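Local coordinates for ferric-siderophore receptor protein (Streptomyces coelicolor, PDB 2X4L) that probably binds ferric siderophores outside the cell and delivers them for uptake, at residues F119-T124 / S146-Q151. Residues are numbered along the deposited sequence; the frame is centred on the assembly and turned at random.
Sequences FDTAGT and SVFDRQ
Two loops at the C-terminal ends of neighbouring parallel strands meet here, with Phe119 and Asp120 after strand 113-118 packed on Val147 and Phe148 after strand 142-146. Val147 points its CG2 methyl at one face of the Phe119 ring. The methyl sits almost over the ring centre, and CG2 is 3.4 Å from Phe119 CZ. This is a CH-pi contact, 13° off the ring normal. Phe119 CB leaves the other loop, but CG, anti to the carbonyl carbon and beside the backbone N (chi1 -74°), brings the ring back over Val147. Trp126 also meets the Phe119 ring, at an inclined angle.

The strands belong to a five-stranded parallel sheet with 142-146 at its edge. Val147 also touches Val220 of helix 220-227, and Phe148 touches Leu218 and Trp246, consistent with a place beside the cleft between the lobes. Phe148 lies against the backbone of the other loop. Phe119 O comes obliquely to its ring, 3.3 Å from Phe148 CD1. Asp120 CA is over one face, offset toward the rim, a looser CH-pi contact than that of Val147. Asp149 CB covers the opposite face. Thr121 OG1 approaches Phe148 CE2 obliquely at 3.5 Å.

A water bridges the loops, donating to Asp120 O at 2.9 Å and bonding to Ser146 OG. Ser146 OG also accepts from Phe148 N, an ST turn. The Asp120 carboxylate grips Thr124 N and OG1.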
loop_
_atom_site.group_PDB
_atom_site.type_symbol
_atom_site.label_atom_id
_atom_site.label_comp_id
_atom_site.label_asym_id
_atom_site.label_seq_id
_atom_site.Cartn_x
_atom_site.Cartn_y
_atom_site.Cartn_z
ATOM N N PHE A 119 10.657 2.163 -0.717
ATOM C CA PHE A 119 10.453 2.262 0.728
ATOM C C PHE A 119 11.670 2.701 1.502
ATOM O O PHE A 119 11.654 2.571 2.728
ATOM C CB PHE A 119 9.956 0.904 1.309
ATOM C CG PHE A 119 8.525 0.591 0.978
ATOM C CD1 PHE A 119 7.525 0.855 1.913
ATOM C CD2 PHE A 119 8.196 -0.009 -0.219
ATOM C CE1 PHE A 119 6.170 0.501 1.590
ATOM C CE2 PHE A 119 6.847 -0.328 -0.552
ATOM C CZ PHE A 119 5.869 -0.047 0.358
ATOM N N ASP A 120 12.684 3.228 0.814
ATOM C CA ASP A 120 13.862 3.588 1.613
ATOM C C ASP A 120 14.591 4.762 1.035
ATOM O O ASP A 120 14.286 5.219 -0.055
ATOM C CB ASP A 120 14.804 2.385 1.791
ATOM C CG ASP A 120 15.382 1.849 0.488
ATOM O OD1 ASP A 120 15.232 2.427 -0.531
ATOM O OD2 ASP A 120 15.904 0.701 0.554
ATOM N N THR A 121 15.582 5.232 1.812
ATOM C CA THR A 121 16.407 6.335 1.350
ATOM C C THR A 121 17.180 5.997 0.097
ATOM O O THR A 121 17.371 6.869 -0.790
ATOM C CB THR A 121 17.355 6.775 2.521
ATOM O OG1 THR A 121 16.561 7.360 3.544
ATOM C CG2 THR A 121 18.391 7.766 2.099
ATOM N N ALA A 122 17.624 4.746 0.013
ATOM C CA ALA A 122 18.388 4.331 -1.153
ATOM C C ALA A 122 17.649 4.379 -2.485
ATOM O O ALA A 122 18.276 4.215 -3.523
ATOM C CB ALA A 122 18.981 2.996 -0.997
ATOM N N GLY A 123 16.300 4.460 -2.451
ATOM C CA GLY A 123 15.569 4.291 -3.705
ATOM C C GLY A 123 15.507 2.848 -4.210
ATOM O O GLY A 123 15.245 2.662 -5.339
ATOM N N THR A 124 15.654 1.866 -3.328
ATOM C CA THR A 124 15.527 0.463 -3.726
ATOM C C THR A 124 14.194 0.226 -4.480
ATOM O O THR A 124 13.116 0.666 -4.004
ATOM C CB THR A 124 15.511 -0.390 -2.500
ATOM O OG1 THR A 124 16.740 -0.211 -1.777
ATOM C CG2 THR A 124 15.419 -1.902 -2.824
ATOM N N SER A 146 8.017 7.225 -4.309
ATOM C CA SER A 146 8.349 6.976 -2.892
ATOM C C SER A 146 7.144 6.942 -1.973
ATOM O O SER A 146 6.253 7.765 -2.008
ATOM C CB SER A 146 9.337 8.025 -2.331
ATOM O OG SER A 146 9.621 7.640 -0.948
ATOM N N VAL A 147 7.129 5.862 -1.201
ATOM C CA VAL A 147 6.151 5.669 -0.127
ATOM C C VAL A 147 6.894 5.488 1.233
ATOM O O VAL A 147 6.450 4.645 2.094
ATOM C CB VAL A 147 5.195 4.490 -0.406
ATOM C CG1 VAL A 147 4.322 4.790 -1.596
ATOM C CG2 VAL A 147 5.982 3.177 -0.663
ATOM N N PHE A 148 7.958 6.255 1.388
ATOM C CA PHE A 148 8.802 6.261 2.626
ATOM C C PHE A 148 8.658 7.595 3.365
ATOM O O PHE A 148 8.982 8.623 2.781
ATOM C CB PHE A 148 10.303 6.039 2.261
ATOM C CG PHE A 148 11.220 6.007 3.467
ATOM C CD1 PHE A 148 11.011 5.182 4.607
ATOM C CD2 PHE A 148 12.338 6.815 3.457
ATOM C CE1 PHE A 148 11.901 5.221 5.674
ATOM C CE2 PHE A 148 13.194 6.871 4.519
ATOM C CZ PHE A 148 12.994 6.093 5.632
ATOM N N ASP A 149 8.232 7.561 4.636
ATOM C CA ASP A 149 8.549 8.726 5.520
ATOM C C ASP A 149 7.888 9.979 4.961
ATOM O O ASP A 149 8.497 11.082 4.841
ATOM C CB ASP A 149 10.071 8.897 5.693
ATOM C CG ASP A 149 10.432 9.683 6.952
ATOM O OD1 ASP A 149 9.608 9.940 7.832
ATOM O OD2 ASP A 149 11.638 10.106 7.014
ATOM N N ARG A 150 6.613 9.846 4.631
ATOM C CA ARG A 150 5.803 10.967 4.148
ATOM C C ARG A 150 4.318 10.594 4.262
ATOM O O ARG A 150 4.008 9.427 4.491
ATOM C CB ARG A 150 6.127 11.321 2.702
ATOM C CG ARG A 150 5.808 10.160 1.734
ATOM C CD ARG A 150 6.524 10.283 0.339
ATOM N NE ARG A 150 7.952 10.352 0.512
ATOM C CZ ARG A 150 8.751 10.918 -0.416
ATOM N NH1 ARG A 150 8.246 11.447 -1.524
ATOM N NH2 ARG A 150 10.074 10.963 -0.209
ATOM N N GLN A 151 3.395 11.556 4.076
ATOM C CA GLN A 151 2.010 11.251 4.112
ATOM C C GLN A 151 1.503 10.848 2.771
ATOM O O GLN A 151 2.007 11.267 1.745
ATOM C CB GLN A 151 1.214 12.473 4.577
ATOM C CG GLN A 151 1.521 12.800 6.064
ATOM C CD GLN A 151 0.814 14.030 6.525
ATOM O OE1 GLN A 151 -0.291 14.344 6.099
ATOM N NE2 GLN A 151 1.430 14.701 7.519
HETATM O O HOH W 1 12.451 7.266 -0.843
#